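Local coordinates for protein Baccell_00875 (Bacteroides cellulosilyticus DSM 14838, PDB 5NO8) that is a polysaccharide lyase that probably cleaves terminal L-rhamnose from glucuronic acid, removing the rhamnose caps of complex arabinogalactan proteins, at residues L605-P611 against Y659-I665; A455-Q460 against P495-G499. One frame throughout, in Å; residues are numbered along the deposited sequence.

Interaction 1 (L605-P611 against Y659-I665); sequences LFGDTFP and YMYPYKI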
loop_
_atom_site.group_PDB
_atom_site.type_symbol
_atom_site.label_atom_id
_atom_site.label_comp_id
_atom_site.label_asym_id
_atom_site.label_seq_id
_atom_site.Cartn_x
_atom_site.Cartn_y
_atom_site.Cartn_z
ATOM N N LEU A 605 -8.287 -10.455 7.314
ATOM C CA LEU A 605 -6.850 -10.767 7.243
ATOM C C LEU A 605 -5.990 -9.524 7.406
ATOM O O LEU A 605 -6.017 -8.632 6.546
ATOM C CB LEU A 605 -6.504 -11.404 5.897
ATOM C CG LEU A 605 -6.347 -12.904 5.760
ATOM C CD1 LEU A 605 -5.870 -13.223 4.345
ATOM C CD2 LEU A 605 -5.339 -13.436 6.763
ATOM N N PHE A 606 -5.197 -9.464 8.474
ATOM C CA PHE A 606 -4.072 -8.553 8.518
ATOM C C PHE A 606 -3.128 -8.930 7.378
ATOM O O PHE A 606 -3.137 -10.060 6.905
ATOM C CB PHE A 606 -3.297 -8.656 9.834
ATOM C CG PHE A 606 -3.947 -7.955 10.985
ATOM C CD1 PHE A 606 -3.904 -6.584 11.072
ATOM C CD2 PHE A 606 -4.602 -8.681 11.986
ATOM C CE1 PHE A 606 -4.499 -5.914 12.137
ATOM C CE2 PHE A 606 -5.185 -8.027 13.059
ATOM C CZ PHE A 606 -5.141 -6.637 13.130
ATOM N N GLY A 607 -2.328 -7.976 6.960
ATOM C CA GLY A 607 -1.311 -8.184 5.944
ATOM C C GLY A 607 -1.393 -7.170 4.824
ATOM O O GLY A 607 -2.389 -6.431 4.696
ATOM N N ASP A 608 -0.360 -7.153 3.988
ATOM C CA ASP A 608 -0.184 -6.107 2.964
ATOM C C ASP A 608 -1.393 -6.014 2.047
ATOM O O ASP A 608 -1.790 -7.013 1.464
ATOM C CB ASP A 608 1.019 -6.374 2.072
ATOM C CG ASP A 608 2.352 -6.359 2.821
ATOM O OD1 ASP A 608 2.371 -6.051 4.019
ATOM O OD2 ASP A 608 3.361 -6.674 2.178
ATOM N N THR A 609 -1.963 -4.816 1.946
ATOM C CA THR A 609 -3.095 -4.533 1.082
ATOM C C THR A 609 -2.512 -3.613 0.022
ATOM O O THR A 609 -2.067 -2.488 0.325
ATOM C CB THR A 609 -4.195 -3.768 1.856
ATOM O OG1 THR A 609 -3.580 -2.631 2.490
ATOM C CG2 THR A 609 -4.777 -4.615 2.888
ATOM N N PHE A 610 -2.438 -4.101 -1.211
ATOM C CA PHE A 610 -1.865 -3.352 -2.302
ATOM C C PHE A 610 -2.748 -3.505 -3.537
ATOM O O PHE A 610 -2.695 -4.550 -4.174
ATOM C CB PHE A 610 -0.495 -3.893 -2.652
ATOM C CG PHE A 610 0.623 -3.441 -1.770
ATOM C CD1 PHE A 610 1.027 -2.111 -1.739
ATOM C CD2 PHE A 610 1.405 -4.381 -1.097
ATOM C CE1 PHE A 610 2.139 -1.716 -1.012
ATOM C CE2 PHE A 610 2.492 -3.987 -0.342
ATOM C CZ PHE A 610 2.866 -2.661 -0.297
ATOM N N PRO A 611 -3.558 -2.513 -3.900
ATOM C CA PRO A 611 -3.707 -1.246 -3.221
ATOM C C PRO A 611 -4.754 -1.302 -2.152
ATOM O O PRO A 611 -5.628 -2.192 -2.144
ATOM C CB PRO A 611 -4.117 -0.306 -4.358
ATOM C CG PRO A 611 -4.894 -1.170 -5.279
ATOM C CD PRO A 611 -4.370 -2.570 -5.130
ATOM N N TYR A 659 -7.098 -5.451 -1.719
ATOM C CA TYR A 659 -6.439 -6.553 -2.365
ATOM C C TYR A 659 -5.362 -7.056 -1.389
ATOM O O TYR A 659 -4.398 -6.362 -1.125
ATOM C CB TYR A 659 -5.780 -6.164 -3.686
ATOM C CG TYR A 659 -5.173 -7.363 -4.372
ATOM C CD1 TYR A 659 -5.990 -8.322 -4.980
ATOM C CD2 TYR A 659 -3.804 -7.612 -4.315
ATOM C CE1 TYR A 659 -5.464 -9.473 -5.563
ATOM C CE2 TYR A 659 -3.267 -8.757 -4.895
ATOM C CZ TYR A 659 -4.102 -9.684 -5.526
ATOM O OH TYR A 659 -3.568 -10.808 -6.120
ATOM N N MET A 660 -5.520 -8.281 -0.916
ATOM C CA MET A 660 -4.554 -8.915 -0.015
ATOM C C MET A 660 -3.426 -9.467 -0.891
ATOM O O MET A 660 -3.614 -10.437 -1.611
ATOM C CB MET A 660 -5.220 -10.024 0.822
ATOM C CG MET A 660 -6.450 -9.591 1.613
ATOM S SD MET A 660 -6.107 -8.190 2.670
ATOM C CE MET A 660 -4.681 -8.723 3.610
ATOM N N TYR A 661 -2.255 -8.848 -0.808
ATOM C CA TYR A 661 -1.212 -8.985 -1.822
ATOM C C TYR A 661 -0.238 -10.188 -1.700
ATOM O O TYR A 661 0.072 -10.816 -2.720
ATOM C CB TYR A 661 -0.435 -7.666 -1.954
ATOM C CG TYR A 661 0.540 -7.666 -3.088
ATOM C CD1 TYR A 661 0.136 -7.353 -4.389
ATOM C CD2 TYR A 661 1.871 -8.021 -2.892
ATOM C CE1 TYR A 661 1.035 -7.406 -5.440
ATOM C CE2 TYR A 661 2.775 -8.061 -3.940
ATOM C CZ TYR A 661 2.346 -7.750 -5.207
ATOM O OH TYR A 661 3.229 -7.805 -6.234
ATOM N N PRO A 662 0.283 -10.461 -0.494
ATOM C CA PRO A 662 1.293 -11.529 -0.414
ATOM C C PRO A 662 0.774 -12.894 -0.827
ATOM O O PRO A 662 -0.429 -13.114 -0.867
ATOM C CB PRO A 662 1.690 -11.546 1.065
ATOM C CG PRO A 662 1.278 -10.219 1.587
ATOM C CD PRO A 662 0.033 -9.862 0.824
ATOM N N TYR A 663 1.691 -13.814 -1.069
ATOM C CA TYR A 663 1.348 -15.168 -1.441
ATOM C C TYR A 663 0.477 -15.808 -0.372
ATOM O O TYR A 663 -0.565 -16.393 -0.667
ATOM C CB TYR A 663 2.646 -15.955 -1.654
ATOM C CG TYR A 663 2.487 -17.452 -1.865
ATOM C CD1 TYR A 663 1.701 -17.955 -2.877
ATOM C CD2 TYR A 663 3.214 -18.336 -1.099
ATOM C CE1 TYR A 663 1.573 -19.322 -3.087
ATOM C CE2 TYR A 663 3.100 -19.704 -1.257
ATOM C CZ TYR A 663 2.287 -20.206 -2.256
ATOM O OH TYR A 663 2.190 -21.580 -2.387
ATOM N N LYS A 664 0.955 -15.728 0.863
ATOM C CA LYS A 664 0.245 -16.212 2.037
ATOM C C LYS A 664 0.532 -15.315 3.215
ATOM O O LYS A 664 1.530 -14.582 3.250
ATOM C CB LYS A 664 0.671 -17.638 2.399
ATOM C CG LYS A 664 0.281 -18.684 1.365
ATOM C CD LYS A 664 0.808 -20.067 1.677
ATOM C CE LYS A 664 0.253 -21.073 0.679
ATOM N NZ LYS A 664 0.743 -22.457 0.895
ATOM N N ILE A 665 -0.382 -15.365 4.166
ATOM C CA ILE A 665 -0.246 -14.670 5.434
ATOM C C ILE A 665 -0.510 -15.691 6.524
ATOM O O ILE A 665 -1.623 -16.248 6.642
ATOM C CB ILE A 665 -1.244 -13.502 5.518
ATOM C CG1 ILE A 665 -0.960 -12.474 4.403
ATOM C CG2 ILE A 665 -1.171 -12.850 6.902
ATOM C CD1 ILE A 665 -2.185 -11.715 3.961
#
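Thr609 and Met660 form a single beta bridge, evidenced by two backbone hydrogen bonds: Tyr661 N to Asp608 O at 3.0 Å, nearly straight at 176°, and Phe610 N to Tyr659 O, more bent at 146°. The bridge joins the loop before helix 615-629 to the edge strand 659-660. Beyond it, Ile665 can be followed outward. Its CB and CG1 lie near Phe606 O, and CG2, anti to the backbone N, comes within 3.4 Å of that oxygen. CD1 also borders Phe606 O, passes 4.1 Å from Gly607 CA, and meets Leu605 CD1 tip to tip at 4.0 Å; a CB on Gly607 would collide with this methyl. Met660 bends at chi2 and chi3, which turns CE in to 3.2 Å from Leu605 O. At the other end the edge of the Phe610 ring points at the face of Tyr661, with planes at 83° and Phe610 CB 3.8 Å from Tyr661 CB. An alanine in place of Tyr661 is likely to deprive that edge of its aromatic face and open a gap beside Tyr200 and His586. Asp608 crosses Pro662 through CB, while its OD2 hydrogen-bonds Tyr200 OH and forms a salt bridge with Arg215. The chemistry is thus divided: backbone bonds fix the register, whereas Phe606 O is buried among Ile665 carbons, with the Met660 methyl nearby and no hydrogen-bond donor in the model.

Interaction 2 (A455-Q460 against P495-G499); sequences AELYFQ and PVRLG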
loop_
_atom_site.group_PDB
_atom_site.type_symbol
_atom_site.label_atom_id
_atom_site.label_comp_id
_atom_site.label_asym_id
_atom_site.label_seq_id
_atom_site.Cartn_x
_atom_site.Cartn_y
_atom_site.Cartn_z
ATOM N N ALA A 455 -18.834 16.707 6.671
ATOM C CA ALA A 455 -18.720 18.077 6.188
ATOM C C ALA A 455 -18.456 18.156 4.695
ATOM O O ALA A 455 -19.046 18.980 3.985
ATOM C CB ALA A 455 -17.621 18.803 6.919
ATOM N N GLU A 456 -17.563 17.301 4.213
ATOM C CA GLU A 456 -17.314 17.221 2.784
ATOM C C GLU A 456 -18.619 16.946 2.078
ATOM O O GLU A 456 -18.940 17.649 1.133
ATOM C CB GLU A 456 -16.295 16.127 2.440
ATOM C CG GLU A 456 -16.202 15.823 0.944
ATOM C CD GLU A 456 -14.912 16.210 0.253
ATOM O OE1 GLU A 456 -13.852 16.392 0.905
ATOM O OE2 GLU A 456 -14.952 16.297 -1.006
ATOM N N LEU A 457 -19.374 15.957 2.532
ATOM C CA LEU A 457 -20.645 15.634 1.888
ATOM C C LEU A 457 -21.529 16.877 1.794
ATOM O O LEU A 457 -22.064 17.197 0.719
ATOM C CB LEU A 457 -21.386 14.499 2.581
ATOM C CG LEU A 457 -22.785 14.205 2.033
ATOM C CD1 LEU A 457 -22.731 13.602 0.628
ATOM C CD2 LEU A 457 -23.588 13.311 2.933
ATOM N N TYR A 458 -21.666 17.594 2.911
ATOM C CA TYR A 458 -22.566 18.757 2.925
ATOM C C TYR A 458 -22.111 19.852 1.980
ATOM O O TYR A 458 -22.928 20.371 1.218
ATOM C CB TYR A 458 -22.777 19.296 4.365
ATOM C CG TYR A 458 -23.486 18.382 5.337
ATOM C CD1 TYR A 458 -24.371 17.403 4.930
ATOM C CD2 TYR A 458 -23.298 18.543 6.716
ATOM C CE1 TYR A 458 -25.025 16.590 5.845
ATOM C CE2 TYR A 458 -23.950 17.749 7.633
ATOM C CZ TYR A 458 -24.807 16.782 7.210
ATOM O OH TYR A 458 -25.448 15.985 8.117
ATOM N N PHE A 459 -20.826 20.190 1.964
ATOM C CA PHE A 459 -20.346 21.202 1.045
ATOM C C PHE A 459 -20.539 20.776 -0.424
ATOM O O PHE A 459 -20.914 21.601 -1.263
ATOM C CB PHE A 459 -18.892 21.554 1.289
ATOM C CG PHE A 459 -18.616 22.217 2.623
ATOM C CD1 PHE A 459 -19.304 23.361 3.020
ATOM C CD2 PHE A 459 -17.611 21.724 3.458
ATOM C CE1 PHE A 459 -19.006 23.981 4.234
ATOM C CE2 PHE A 459 -17.322 22.323 4.671
ATOM C CZ PHE A 459 -18.014 23.467 5.054
ATOM N N GLN A 460 -20.340 19.493 -0.713
ATOM C CA GLN A 460 -20.602 18.979 -2.071
ATOM C C GLN A 460 -22.095 19.084 -2.422
ATOM O O GLN A 460 -22.448 19.424 -3.559
ATOM C CB GLN A 460 -20.145 17.523 -2.190
ATOM C CG GLN A 460 -18.653 17.298 -1.988
ATOM C CD GLN A 460 -17.800 17.721 -3.159
ATOM O OE1 GLN A 460 -18.282 18.332 -4.117
ATOM N NE2 GLN A 460 -16.497 17.424 -3.073
ATOM N N PRO A 495 -11.720 19.243 4.475
ATOM C CA PRO A 495 -12.129 19.923 3.236
ATOM C C PRO A 495 -11.833 21.444 3.206
ATOM O O PRO A 495 -12.759 22.266 3.208
ATOM C CB PRO A 495 -13.630 19.619 3.170
ATOM C CG PRO A 495 -14.041 19.525 4.596
ATOM C CD PRO A 495 -12.886 18.901 5.317
ATOM N N VAL A 496 -10.554 21.801 3.155
ATOM C CA VAL A 496 -10.125 23.201 3.240
ATOM C C VAL A 496 -10.594 24.046 2.046
ATOM O O VAL A 496 -11.309 25.031 2.207
ATOM C CB VAL A 496 -8.592 23.307 3.408
ATOM C CG1 VAL A 496 -8.103 24.749 3.349
ATOM C CG2 VAL A 496 -8.152 22.649 4.708
ATOM N N ARG A 497 -10.170 23.664 0.848
ATOM C CA ARG A 497 -10.548 24.389 -0.357
ATOM C C ARG A 497 -12.045 24.340 -0.603
ATOM O O ARG A 497 -12.647 25.362 -0.961
ATOM C CB ARG A 497 -9.845 23.836 -1.585
ATOM C CG ARG A 497 -8.349 23.963 -1.543
ATOM C CD ARG A 497 -7.767 23.974 -2.944
ATOM N NE ARG A 497 -7.880 25.298 -3.553
ATOM C CZ ARG A 497 -7.458 25.610 -4.776
ATOM N NH1 ARG A 497 -6.910 24.695 -5.573
ATOM N NH2 ARG A 497 -7.602 26.852 -5.212
ATOM N N LEU A 498 -12.628 23.161 -0.413
ATOM C CA LEU A 498 -14.050 22.953 -0.665
ATOM C C LEU A 498 -14.900 23.788 0.312
ATOM O O LEU A 498 -15.825 24.481 -0.098
ATOM C CB LEU A 498 -14.393 21.481 -0.516
ATOM C CG LEU A 498 -15.859 21.084 -0.613
ATOM C CD1 LEU A 498 -16.461 21.458 -1.962
ATOM C CD2 LEU A 498 -15.982 19.604 -0.348
ATOM N N GLY A 499 -14.588 23.696 1.595
ATOM C CA GLY A 499 -15.331 24.432 2.617
ATOM C C GLY A 499 -15.249 25.942 2.427
ATOM O O GLY A 499 -16.281 26.627 2.424
#
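Glu456 and Pro495 bring their CA atoms to 5.9 Å and Phe459 and Gly499 to 6.2 Å, so the start of helix 496-505 and its capping residue come close to helix 448-465. This is helix-on-helix packing within a helical domain consistent with an alpha/alpha toroid, Pro495 being the N-cap of helix 496-505. Gly499 probably helps the two come this close: its CA stands over the centre of the Phe459 ring, 3.6 Å from the centroid and 13° off the normal, a CH-pi contact, and a CB there would be tight against Phe459 CE2. Within its own turn that CB would also clash with Pro495 O. Pro495 CG meets the same ring at its edge. Leu498, with CG anti to the backbone N (chi1 174°), points its branches at helix 448-465: CG lies 3.6 Å from Phe459 CB, and CD2 3.5 Å from both Glu456 OE2 and Gln460 NE2. The Leu498 side chain as a whole crosses those of Glu456 and Gln460 at about a right angle. Glu456 OE2 hydrogen-bonds a glycerol, probably from the crystallisation liquor. Gln460 NE2 donates to Glu456 OE2 at 2.8 Å, on the anti side, 27° out of the carboxylate plane.

Both segments of interaction 2 precede those of interaction 1 in the sequence, and the two are separate in space: their centres lie about 33 Å apart and their nearest atoms about 20 Å. Interaction 2 is helical apart from the capping Pro495 and peripheral, about 26 Å from the centre of the chain, joining helices 448-465 and 496-505. Interaction 1 is only about 9 Å from that centre. There the loop between helices 596-600 and 615-629 meets strands 659-660 and 664-665, and the latter pairs in parallel with strand 199-203, in a mixed sheet mostly of strands from the N-terminal half. One contact packs helices together, whereas the other lies where the helical part meets the beta-rich part.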